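Local coordinates for protein CalsepRRP (Calystegia sepium, PDB 1JY5) that belongs to the RNase T2 family and is therefore related to RNA-cleaving enzymes, although its own ribonuclease activity is only presumed, at residues A[8-13]-A[180-185]; A[40-45]-A[125-130]; A[77-82]-A[95-100]. All coordinates share one frame; numbering follows the deposited sequence.

All three contacts belong to the RNase T2 fold. Along the chain, 8-13 comes first and 180-185 last, so contact 1 brackets the others. Contact 3 in turn lies between the two segments of contact 2. Contacts 1 and 2 share one antiparallel sheet, where strands 7-14 and 40-48 are neighbours; their centres are about 9 Å apart. Helix 116-129 supplies the other half of contact 2. Contact 3 lies about 13 Å from contact 2, centre to centre, and touches it through Ile42 with Tyr78 and Trp79, and Thr41 with Tyr82. Its centre is about 18 Å from that of contact 1. The contacts thus lead from the antiparallel sheet to helix 116-129 and on to the start of helix 97-106.

Contact 1: A[8-13]-A[180-185]; sequences FTLALT and ICFDKT
Phe8 and Phe182 face each other as an antiparallel hydrogen-bonded pair. Phe8 N gives its hydrogen to Phe182 O at 2.7 Å, nearly straight, and Phe182 N returns the bond to Phe8 O. Two residues on, Leu10 N meets Ile180 O at 2.7 Å, with Ile180 N bonding back to Leu10 O. Thr9 and Cys181 form the non-hydrogen-bonded pair between them. There Cys181 CA adds a CH...O contact of 3.2 Å to Phe8 O.

The buried part is tight. Phe182 turns CG anti to its carbonyl carbon (chi1 -62°), which lays its ring alongside Leu10, both side chains pointing the same way. The touch is at the ring edge, where CE1 lies 3.8 Å from Leu10 CB. Leu126 of helix 116-129 also packs on Phe182. On the other face of the sheet, Thr9 OG1 sits 3.5 Å from Cys181 SG, but its hydrogen-bond partner is Asp48. Cys181 is held by a disulfide to Cys191.

From Asp183 on the residues are more exposed. The Phe8 ring still meets Asp183 O in plane at its edge, CD1 to O 3.9 Å. Asp183 OD2 accepts from Thr185 N (2.7 Å), which makes an Asx turn. Thr185 OG1 adds a bond to the same oxygen (2.6 Å) from the same face of the carboxylate, and Gln187 N also bonds it. Lys184 NZ reaches back to the backbone oxygens of Phe5 and Asp6. The paired strands belong to the central antiparallel sheet of the alpha+beta RNase T2 fold.

Contact 2: A[40-45]-A[125-130]; sequences FTIKGL and MLYFKY
Tyr127 swings its ring out from the helix with CG anti to the backbone N (chi1 171°), which carries the phenol toward strand 40-48. On the strand, Ile42 holds CG1 beside its own N (chi1 -57°), and the outer part of its side chain comes to meet the ring. This is helix-on-sheet packing in the RNase T2 fold. Helix 116-129 lies against strand 40-48 of the antiparallel sheet, and the two short segments run 9.7 Å apart, axis to axis, in nearly opposite directions.

Ile42 and Tyr127 cross obliquely. CG1 of Ile42 is 3.6 Å from CD1 of Tyr127, and CD1 of Ile42 rests 3.8 Å from CB of Tyr127. Leu12 of strand 7-14 also packs on Tyr127. One residue earlier in the helix, Leu126 makes a looser apolar touch, its CD1 4.3 Å from CD1 of Leu45. Thr41 points its CB away from the helix and bonds Tyr82 through its OG1.

Lys43 and Gly44 both face Ala11, a classic beta bulge. Lys43 stands in a TIKGLWP stretch where active T2 enzymes typically have a histidine.

A phenylalanine in place of Tyr127 would probably keep much of the Ile42 packing but leave the carbonyl of Phe40 without its hydroxyl partner. In the deposited structure Tyr127 OH donates to Phe40 O at 2.6 Å, lying in the carbonyl plane with a C=O...O angle of 153°.

Contact 3: A[77-82]-A[95-100]; sequences KYWPSY and ASDLAY
Leu98 sets one methyl on the indole of Trp79. Its CD2 lies over the face of the five-membered ring, 3.9 Å from the ring centroid and 13° off the normal, a CH-pi contact. Asp97 comes to the same residue from another direction. Its carboxylate plane stands 84° from the indole plane, and OD2 is 3.2 Å from Trp79 CD1.

The same oxygen also approaches the backbone carbonyls of Trp79 and Pro80. OD2 lies 2.7 Å from Trp79 O and 3.1 Å from Pro80 O, the second a pair of acceptors with no bond between them. So close a set of oxygens would probably raise the pKa of Asp97. CB of Ser81 adds a light touch, 4.1 Å from CG of Asp97.

What aims these side chains is the start of helix 97-106. Asp97 is its first residue and holds CG between the backbone N and the carbonyl carbon (chi1 63°), which directs the carboxylate at the backbone of 79-81. Ser96 is the N-cap. Its OG accepts from Ala99 N at 3.2 Å, nearly straight, and from Leu98 N at 3.3 Å in a weak bond. This fixes the first turn and with it the positions of Asp97 and Leu98. On the other side, Trp79 is the first residue to leave helix 72-78.

Further out, Phe120 of helix 116-129 packs on both Trp79 and Leu98. Tyr119, Thr123 and Leu124 of that helix also touch the indole. Trp79 is thus buried between helices 97-106 and 116-129, and beside it Tyr78 bonds through its backbone to Ile42 of strand 40-48.

Contact 1: A[8-13]-A[180-185]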
loop_
_atom_site.group_PDB
_atom_site.type_symbol
_atom_site.label_atom_id
_atom_site.label_comp_id
_atom_site.label_asym_id
_atom_site.label_seq_id
_atom_site.Cartn_x
_atom_site.Cartn_y
_atom_site.Cartn_z
ATOM N N PHE A 8 6.199 -5.370 -9.671
ATOM C CA PHE A 8 5.115 -5.057 -8.754
ATOM C C PHE A 8 5.563 -4.076 -7.672
ATOM O O PHE A 8 6.660 -4.207 -7.117
ATOM C CB PHE A 8 4.649 -6.330 -8.034
ATOM C CG PHE A 8 3.683 -7.174 -8.811
ATOM C CD1 PHE A 8 3.980 -8.504 -9.101
ATOM C CD2 PHE A 8 2.437 -6.672 -9.168
ATOM C CE1 PHE A 8 3.041 -9.325 -9.724
ATOM C CE2 PHE A 8 1.492 -7.483 -9.788
ATOM C CZ PHE A 8 1.793 -8.810 -10.067
ATOM N N THR A 9 4.727 -3.086 -7.376
ATOM C CA THR A 9 5.025 -2.168 -6.282
ATOM C C THR A 9 3.949 -2.419 -5.232
ATOM O O THR A 9 2.757 -2.320 -5.529
ATOM C CB THR A 9 4.955 -0.668 -6.695
ATOM O OG1 THR A 9 6.127 -0.311 -7.438
ATOM C CG2 THR A 9 4.856 0.234 -5.453
ATOM N N LEU A 10 4.352 -2.798 -4.021
ATOM C CA LEU A 10 3.373 -2.982 -2.950
ATOM C C LEU A 10 3.444 -1.670 -2.173
ATOM O O LEU A 10 4.453 -1.376 -1.538
ATOM C CB LEU A 10 3.733 -4.159 -2.018
ATOM C CG LEU A 10 2.866 -4.318 -0.753
ATOM C CD1 LEU A 10 1.424 -4.580 -1.146
ATOM C CD2 LEU A 10 3.374 -5.464 0.137
ATOM N N ALA A 11 2.388 -0.869 -2.253
ATOM C CA ALA A 11 2.359 0.401 -1.543
ATOM C C ALA A 11 1.563 0.219 -0.263
ATOM O O ALA A 11 0.487 -0.383 -0.268
ATOM C CB ALA A 11 1.735 1.489 -2.417
ATOM N N LEU A 12 2.109 0.734 0.835
ATOM C CA LEU A 12 1.474 0.625 2.144
ATOM C C LEU A 12 1.226 2.019 2.716
ATOM O O LEU A 12 2.046 2.921 2.557
ATOM C CB LEU A 12 2.377 -0.175 3.088
ATOM C CG LEU A 12 2.793 -1.562 2.577
ATOM C CD1 LEU A 12 3.788 -2.191 3.541
ATOM C CD2 LEU A 12 1.560 -2.446 2.419
ATOM N N THR A 13 0.097 2.185 3.390
ATOM C CA THR A 13 -0.265 3.471 3.966
ATOM C C THR A 13 -0.137 3.460 5.484
ATOM O O THR A 13 -0.574 2.514 6.139
ATOM C CB THR A 13 -1.721 3.829 3.619
ATOM O OG1 THR A 13 -1.891 3.808 2.197
ATOM C CG2 THR A 13 -2.077 5.206 4.152
ATOM N N ILE A 180 7.446 -1.140 -1.468
ATOM C CA ILE A 180 8.347 -2.286 -1.561
ATOM C C ILE A 180 8.102 -2.898 -2.935
ATOM O O ILE A 180 6.950 -3.107 -3.319
ATOM C CB ILE A 180 8.011 -3.371 -0.513
ATOM C CG1 ILE A 180 8.006 -2.769 0.893
ATOM C CG2 ILE A 180 9.023 -4.510 -0.604
ATOM C CD1 ILE A 180 9.318 -2.152 1.300
ATOM N N CYS A 181 9.168 -3.207 -3.666
ATOM C CA CYS A 181 9.009 -3.768 -5.006
ATOM C C CYS A 181 9.269 -5.273 -5.119
ATOM O O CYS A 181 10.075 -5.828 -4.380
ATOM C CB CYS A 181 9.882 -2.965 -5.988
ATOM S SG CYS A 181 9.253 -1.262 -6.062
ATOM N N PHE A 182 8.542 -5.923 -6.028
ATOM C CA PHE A 182 8.666 -7.358 -6.269
ATOM C C PHE A 182 8.717 -7.661 -7.768
ATOM O O PHE A 182 8.066 -6.974 -8.557
ATOM C CB PHE A 182 7.464 -8.123 -5.694
ATOM C CG PHE A 182 7.305 -8.006 -4.203
ATOM C CD1 PHE A 182 6.606 -6.937 -3.647
ATOM C CD2 PHE A 182 7.856 -8.966 -3.354
ATOM C CE1 PHE A 182 6.458 -6.821 -2.265
ATOM C CE2 PHE A 182 7.714 -8.860 -1.964
ATOM C CZ PHE A 182 7.013 -7.783 -1.422
ATOM N N ASP A 183 9.477 -8.689 -8.158
ATOM C CA ASP A 183 9.535 -9.074 -9.565
ATOM C C ASP A 183 8.296 -9.923 -9.858
ATOM O O ASP A 183 7.479 -10.159 -8.962
ATOM C CB ASP A 183 10.852 -9.817 -9.907
ATOM C CG ASP A 183 10.999 -11.173 -9.218
ATOM O OD1 ASP A 183 12.153 -11.648 -9.119
ATOM O OD2 ASP A 183 9.994 -11.780 -8.797
ATOM N N LYS A 184 8.144 -10.362 -11.104
ATOM C CA LYS A 184 6.984 -11.144 -11.503
ATOM C C LYS A 184 6.926 -12.545 -10.904
ATOM O O LYS A 184 5.956 -13.274 -11.115
ATOM C CB LYS A 184 6.885 -11.190 -13.032
ATOM C CG LYS A 184 6.349 -9.878 -13.632
ATOM C CD LYS A 184 6.172 -9.950 -15.150
ATOM C CE LYS A 184 7.486 -9.869 -15.877
ATOM N NZ LYS A 184 8.032 -8.493 -15.911
ATOM N N THR A 185 7.963 -12.922 -10.160
ATOM C CA THR A 185 7.972 -14.213 -9.486
ATOM C C THR A 185 7.815 -13.957 -7.983
ATOM O O THR A 185 8.121 -14.811 -7.154
ATOM C CB THR A 185 9.275 -15.035 -9.762
ATOM O OG1 THR A 185 10.433 -14.220 -9.539
ATOM C CG2 THR A 185 9.281 -15.558 -11.195
#

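Contact 2: A[40-45]-A[125-130]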
loop_
_atom_site.group_PDB
_atom_site.type_symbol
_atom_site.label_atom_id
_atom_site.label_comp_id
_atom_site.label_asym_id
_atom_site.label_seq_id
_atom_site.Cartn_x
_atom_site.Cartn_y
_atom_site.Cartn_z
ATOM N N PHE A 40 0.788 0.105 9.269
ATOM C CA PHE A 40 0.640 0.102 7.815
ATOM C C PHE A 40 -0.504 -0.772 7.331
ATOM O O PHE A 40 -0.691 -1.883 7.820
ATOM C CB PHE A 40 1.922 -0.395 7.128
ATOM C CG PHE A 40 3.039 0.602 7.119
ATOM C CD1 PHE A 40 4.128 0.455 7.973
ATOM C CD2 PHE A 40 3.001 1.692 6.257
ATOM C CE1 PHE A 40 5.169 1.380 7.968
ATOM C CE2 PHE A 40 4.035 2.625 6.244
ATOM C CZ PHE A 40 5.123 2.468 7.102
ATOM N N THR A 41 -1.275 -0.257 6.378
ATOM C CA THR A 41 -2.350 -1.022 5.758
ATOM C C THR A 41 -2.090 -0.931 4.259
ATOM O O THR A 41 -1.284 -0.116 3.803
ATOM C CB THR A 41 -3.780 -0.471 6.062
ATOM O OG1 THR A 41 -3.873 0.899 5.655
ATOM C CG2 THR A 41 -4.108 -0.607 7.541
ATOM N N ILE A 42 -2.770 -1.765 3.486
ATOM C CA ILE A 42 -2.559 -1.777 2.045
ATOM C C ILE A 42 -3.152 -0.597 1.291
ATOM O O ILE A 42 -4.329 -0.270 1.434
ATOM C CB ILE A 42 -3.123 -3.073 1.409
ATOM C CG1 ILE A 42 -2.473 -4.299 2.067
ATOM C CG2 ILE A 42 -2.827 -3.083 -0.091
ATOM C CD1 ILE A 42 -3.137 -5.619 1.703
ATOM N N LYS A 43 -2.309 0.057 0.504
ATOM C CA LYS A 43 -2.762 1.140 -0.346
ATOM C C LYS A 43 -3.100 0.412 -1.653
ATOM O O LYS A 43 -4.205 0.546 -2.196
ATOM C CB LYS A 43 -1.645 2.156 -0.572
ATOM C CG LYS A 43 -1.960 3.196 -1.627
ATOM C CD LYS A 43 -3.200 3.993 -1.276
ATOM C CE LYS A 43 -3.501 4.975 -2.387
ATOM N NZ LYS A 43 -4.729 5.766 -2.125
ATOM N N GLY A 44 -2.140 -0.373 -2.146
ATOM C CA GLY A 44 -2.367 -1.137 -3.363
ATOM C C GLY A 44 -1.200 -1.996 -3.822
ATOM O O GLY A 44 -0.127 -1.956 -3.229
ATOM N N LEU A 45 -1.427 -2.801 -4.861
ATOM C CA LEU A 45 -0.382 -3.637 -5.455
ATOM C C LEU A 45 -0.404 -3.123 -6.881
ATOM O O LEU A 45 -1.376 -3.326 -7.608
ATOM C CB LEU A 45 -0.744 -5.130 -5.430
ATOM C CG LEU A 45 0.282 -6.051 -6.124
ATOM C CD1 LEU A 45 1.644 -5.953 -5.435
ATOM C CD2 LEU A 45 -0.215 -7.494 -6.080
ATOM N N MET A 125 -1.215 -11.727 0.852
ATOM C CA MET A 125 -0.142 -12.666 1.155
ATOM C C MET A 125 1.174 -11.938 1.364
ATOM O O MET A 125 1.851 -12.152 2.363
ATOM C CB MET A 125 0.020 -13.683 0.024
ATOM C CG MET A 125 1.084 -14.748 0.279
ATOM S SD MET A 125 1.307 -15.817 -1.168
ATOM C CE MET A 125 2.271 -14.710 -2.211
ATOM N N LEU A 126 1.540 -11.084 0.411
ATOM C CA LEU A 126 2.783 -10.326 0.507
ATOM C C LEU A 126 2.738 -9.408 1.728
ATOM O O LEU A 126 3.724 -9.280 2.459
ATOM C CB LEU A 126 2.999 -9.504 -0.773
ATOM C CG LEU A 126 3.218 -10.299 -2.074
ATOM C CD1 LEU A 126 3.231 -9.359 -3.270
ATOM C CD2 LEU A 126 4.535 -11.070 -1.989
ATOM N N TYR A 127 1.583 -8.781 1.950
ATOM C CA TYR A 127 1.395 -7.882 3.085
ATOM C C TYR A 127 1.621 -8.593 4.417
ATOM O O TYR A 127 2.239 -8.041 5.323
ATOM C CB TYR A 127 -0.020 -7.298 3.065
ATOM C CG TYR A 127 -0.382 -6.512 4.310
ATOM C CD1 TYR A 127 0.029 -5.187 4.473
ATOM C CD2 TYR A 127 -1.146 -7.094 5.320
ATOM C CE1 TYR A 127 -0.322 -4.457 5.615
ATOM C CE2 TYR A 127 -1.498 -6.379 6.464
ATOM C CZ TYR A 127 -1.086 -5.061 6.602
ATOM O OH TYR A 127 -1.469 -4.346 7.717
ATOM N N PHE A 128 1.095 -9.809 4.542
ATOM C CA PHE A 128 1.253 -10.583 5.775
ATOM C C PHE A 128 2.659 -11.146 5.908
ATOM O O PHE A 128 3.189 -11.254 7.015
ATOM C CB PHE A 128 0.258 -11.745 5.816
ATOM C CG PHE A 128 -1.162 -11.320 6.031
ATOM C CD1 PHE A 128 -2.188 -11.883 5.276
ATOM C CD2 PHE A 128 -1.479 -10.355 6.986
ATOM C CE1 PHE A 128 -3.512 -11.500 5.472
ATOM C CE2 PHE A 128 -2.805 -9.965 7.191
ATOM C CZ PHE A 128 -3.821 -10.535 6.431
ATOM N N LYS A 129 3.263 -11.513 4.781
ATOM C CA LYS A 129 4.610 -12.074 4.809
ATOM C C LYS A 129 5.653 -11.051 5.253
ATOM O O LYS A 129 6.509 -11.350 6.088
ATOM C CB LYS A 129 4.997 -12.624 3.431
ATOM C CG LYS A 129 6.386 -13.247 3.415
ATOM C CD LYS A 129 6.773 -13.780 2.052
ATOM C CE LYS A 129 8.130 -14.478 2.117
ATOM N NZ LYS A 129 8.592 -14.898 0.768
ATOM N N TYR A 130 5.583 -9.850 4.684
ATOM C CA TYR A 130 6.527 -8.791 5.016
ATOM C C TYR A 130 5.869 -7.698 5.846
ATOM O O TYR A 130 5.474 -6.653 5.324
ATOM C CB TYR A 130 7.117 -8.182 3.739
ATOM C CG TYR A 130 7.827 -9.188 2.865
ATOM C CD1 TYR A 130 7.211 -9.719 1.731
ATOM C CD2 TYR A 130 9.118 -9.622 3.176
ATOM C CE1 TYR A 130 7.862 -10.656 0.927
ATOM C CE2 TYR A 130 9.774 -10.558 2.379
ATOM C CZ TYR A 130 9.138 -11.067 1.257
ATOM O OH TYR A 130 9.781 -11.990 0.466
#

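Contact 3: A[77-82]-A[95-100]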
loop_
_atom_site.group_PDB
_atom_site.type_symbol
_atom_site.label_atom_id
_atom_site.label_comp_id
_atom_site.label_asym_id
_atom_site.label_seq_id
_atom_site.Cartn_x
_atom_site.Cartn_y
_atom_site.Cartn_z
ATOM N N LYS A 77 -10.082 -4.975 7.133
ATOM C CA LYS A 77 -9.149 -4.626 8.187
ATOM C C LYS A 77 -7.765 -4.207 7.715
ATOM O O LYS A 77 -7.166 -3.288 8.277
ATOM C CB LYS A 77 -9.024 -5.798 9.165
ATOM C CG LYS A 77 -8.124 -5.530 10.360
ATOM C CD LYS A 77 -8.163 -6.705 11.327
ATOM C CE LYS A 77 -7.163 -6.531 12.455
ATOM N NZ LYS A 77 -7.447 -5.314 13.266
ATOM N N TYR A 78 -7.257 -4.861 6.678
ATOM C CA TYR A 78 -5.911 -4.556 6.202
ATOM C C TYR A 78 -5.816 -3.744 4.920
ATOM O O TYR A 78 -4.730 -3.313 4.532
ATOM C CB TYR A 78 -5.135 -5.863 6.076
ATOM C CG TYR A 78 -5.128 -6.628 7.380
ATOM C CD1 TYR A 78 -5.912 -7.765 7.552
ATOM C CD2 TYR A 78 -4.363 -6.187 8.456
ATOM C CE1 TYR A 78 -5.935 -8.447 8.769
ATOM C CE2 TYR A 78 -4.376 -6.857 9.674
ATOM C CZ TYR A 78 -5.163 -7.986 9.823
ATOM O OH TYR A 78 -5.164 -8.654 11.027
ATOM N N TRP A 79 -6.954 -3.539 4.267
ATOM C CA TRP A 79 -7.005 -2.742 3.045
ATOM C C TRP A 79 -8.169 -1.748 3.162
ATOM O O TRP A 79 -8.979 -1.617 2.250
ATOM C CB TRP A 79 -7.223 -3.642 1.826
ATOM C CG TRP A 79 -6.834 -3.001 0.521
ATOM C CD1 TRP A 79 -6.971 -1.690 0.177
ATOM C CD2 TRP A 79 -6.256 -3.654 -0.615
ATOM N NE1 TRP A 79 -6.511 -1.481 -1.101
ATOM C CE2 TRP A 79 -6.066 -2.670 -1.611
ATOM C CE3 TRP A 79 -5.878 -4.974 -0.886
ATOM C CZ2 TRP A 79 -5.516 -2.966 -2.866
ATOM C CZ3 TRP A 79 -5.332 -5.269 -2.130
ATOM C CH2 TRP A 79 -5.156 -4.266 -3.105
ATOM N N PRO A 80 -8.268 -1.033 4.294
ATOM C CA PRO A 80 -9.365 -0.070 4.461
ATOM C C PRO A 80 -9.163 1.247 3.718
ATOM O O PRO A 80 -8.081 1.537 3.213
ATOM C CB PRO A 80 -9.396 0.178 5.972
ATOM C CG PRO A 80 -8.565 -0.927 6.563
ATOM C CD PRO A 80 -7.497 -1.153 5.542
ATOM N N SER A 81 -10.224 2.043 3.683
ATOM C CA SER A 81 -10.202 3.361 3.071
ATOM C C SER A 81 -10.150 4.346 4.245
ATOM O O SER A 81 -10.680 4.051 5.320
ATOM C CB SER A 81 -11.479 3.580 2.258
ATOM O OG SER A 81 -11.486 4.856 1.651
ATOM N N TYR A 82 -9.505 5.497 4.061
ATOM C CA TYR A 82 -9.420 6.493 5.133
ATOM C C TYR A 82 -10.104 7.807 4.756
ATOM O O TYR A 82 -9.613 8.890 5.084
ATOM C CB TYR A 82 -7.957 6.782 5.506
ATOM C CG TYR A 82 -7.209 5.595 6.066
ATOM C CD1 TYR A 82 -6.450 4.774 5.236
ATOM C CD2 TYR A 82 -7.299 5.265 7.420
ATOM C CE1 TYR A 82 -5.799 3.651 5.734
ATOM C CE2 TYR A 82 -6.653 4.138 7.930
ATOM C CZ TYR A 82 -5.905 3.334 7.076
ATOM O OH TYR A 82 -5.281 2.205 7.563
ATOM N N ALA A 95 -17.256 2.477 -5.752
ATOM C CA ALA A 95 -17.992 2.227 -4.520
ATOM C C ALA A 95 -17.049 1.993 -3.344
ATOM O O ALA A 95 -17.455 2.090 -2.186
ATOM C CB ALA A 95 -18.901 1.020 -4.704
ATOM N N SER A 96 -15.789 1.691 -3.641
ATOM C CA SER A 96 -14.811 1.427 -2.593
ATOM C C SER A 96 -13.388 1.492 -3.117
ATOM O O SER A 96 -13.154 1.504 -4.330
ATOM C CB SER A 96 -15.030 0.033 -2.014
ATOM O OG SER A 96 -14.672 -0.945 -2.980
ATOM N N ASP A 97 -12.442 1.498 -2.184
ATOM C CA ASP A 97 -11.033 1.537 -2.527
ATOM C C ASP A 97 -10.647 0.263 -3.275
ATOM O O ASP A 97 -9.755 0.284 -4.120
ATOM C CB ASP A 97 -10.174 1.732 -1.261
ATOM C CG ASP A 97 -10.283 0.577 -0.264
ATOM O OD1 ASP A 97 -11.276 -0.181 -0.281
ATOM O OD2 ASP A 97 -9.369 0.447 0.570
ATOM N N LEU A 98 -11.339 -0.835 -2.986
ATOM C CA LEU A 98 -11.064 -2.103 -3.654
ATOM C C LEU A 98 -11.464 -2.021 -5.129
ATOM O O LEU A 98 -10.706 -2.434 -6.002
ATOM C CB LEU A 98 -11.832 -3.246 -2.977
ATOM C CG LEU A 98 -11.670 -3.393 -1.457
ATOM C CD1 LEU A 98 -12.480 -4.595 -0.961
ATOM C CD2 LEU A 98 -10.189 -3.574 -1.103
ATOM N N ALA A 99 -12.656 -1.496 -5.406
ATOM C CA ALA A 99 -13.119 -1.373 -6.783
ATOM C C ALA A 99 -12.187 -0.429 -7.542
ATOM O O ALA A 99 -11.892 -0.635 -8.725
ATOM C CB ALA A 99 -14.553 -0.844 -6.819
ATOM N N TYR A 100 -11.711 0.597 -6.844
ATOM C CA TYR A 100 -10.796 1.585 -7.425
ATOM C C TYR A 100 -9.452 0.957 -7.835
ATOM O O TYR A 100 -8.998 1.122 -8.970
ATOM C CB TYR A 100 -10.553 2.717 -6.413
ATOM C CG TYR A 100 -9.482 3.714 -6.808
ATOM C CD1 TYR A 100 -9.796 4.871 -7.513
ATOM C CD2 TYR A 100 -8.155 3.504 -6.455
ATOM C CE1 TYR A 100 -8.811 5.798 -7.851
ATOM C CE2 TYR A 100 -7.165 4.417 -6.789
ATOM C CZ TYR A 100 -7.492 5.561 -7.482
ATOM O OH TYR A 100 -6.495 6.470 -7.796
#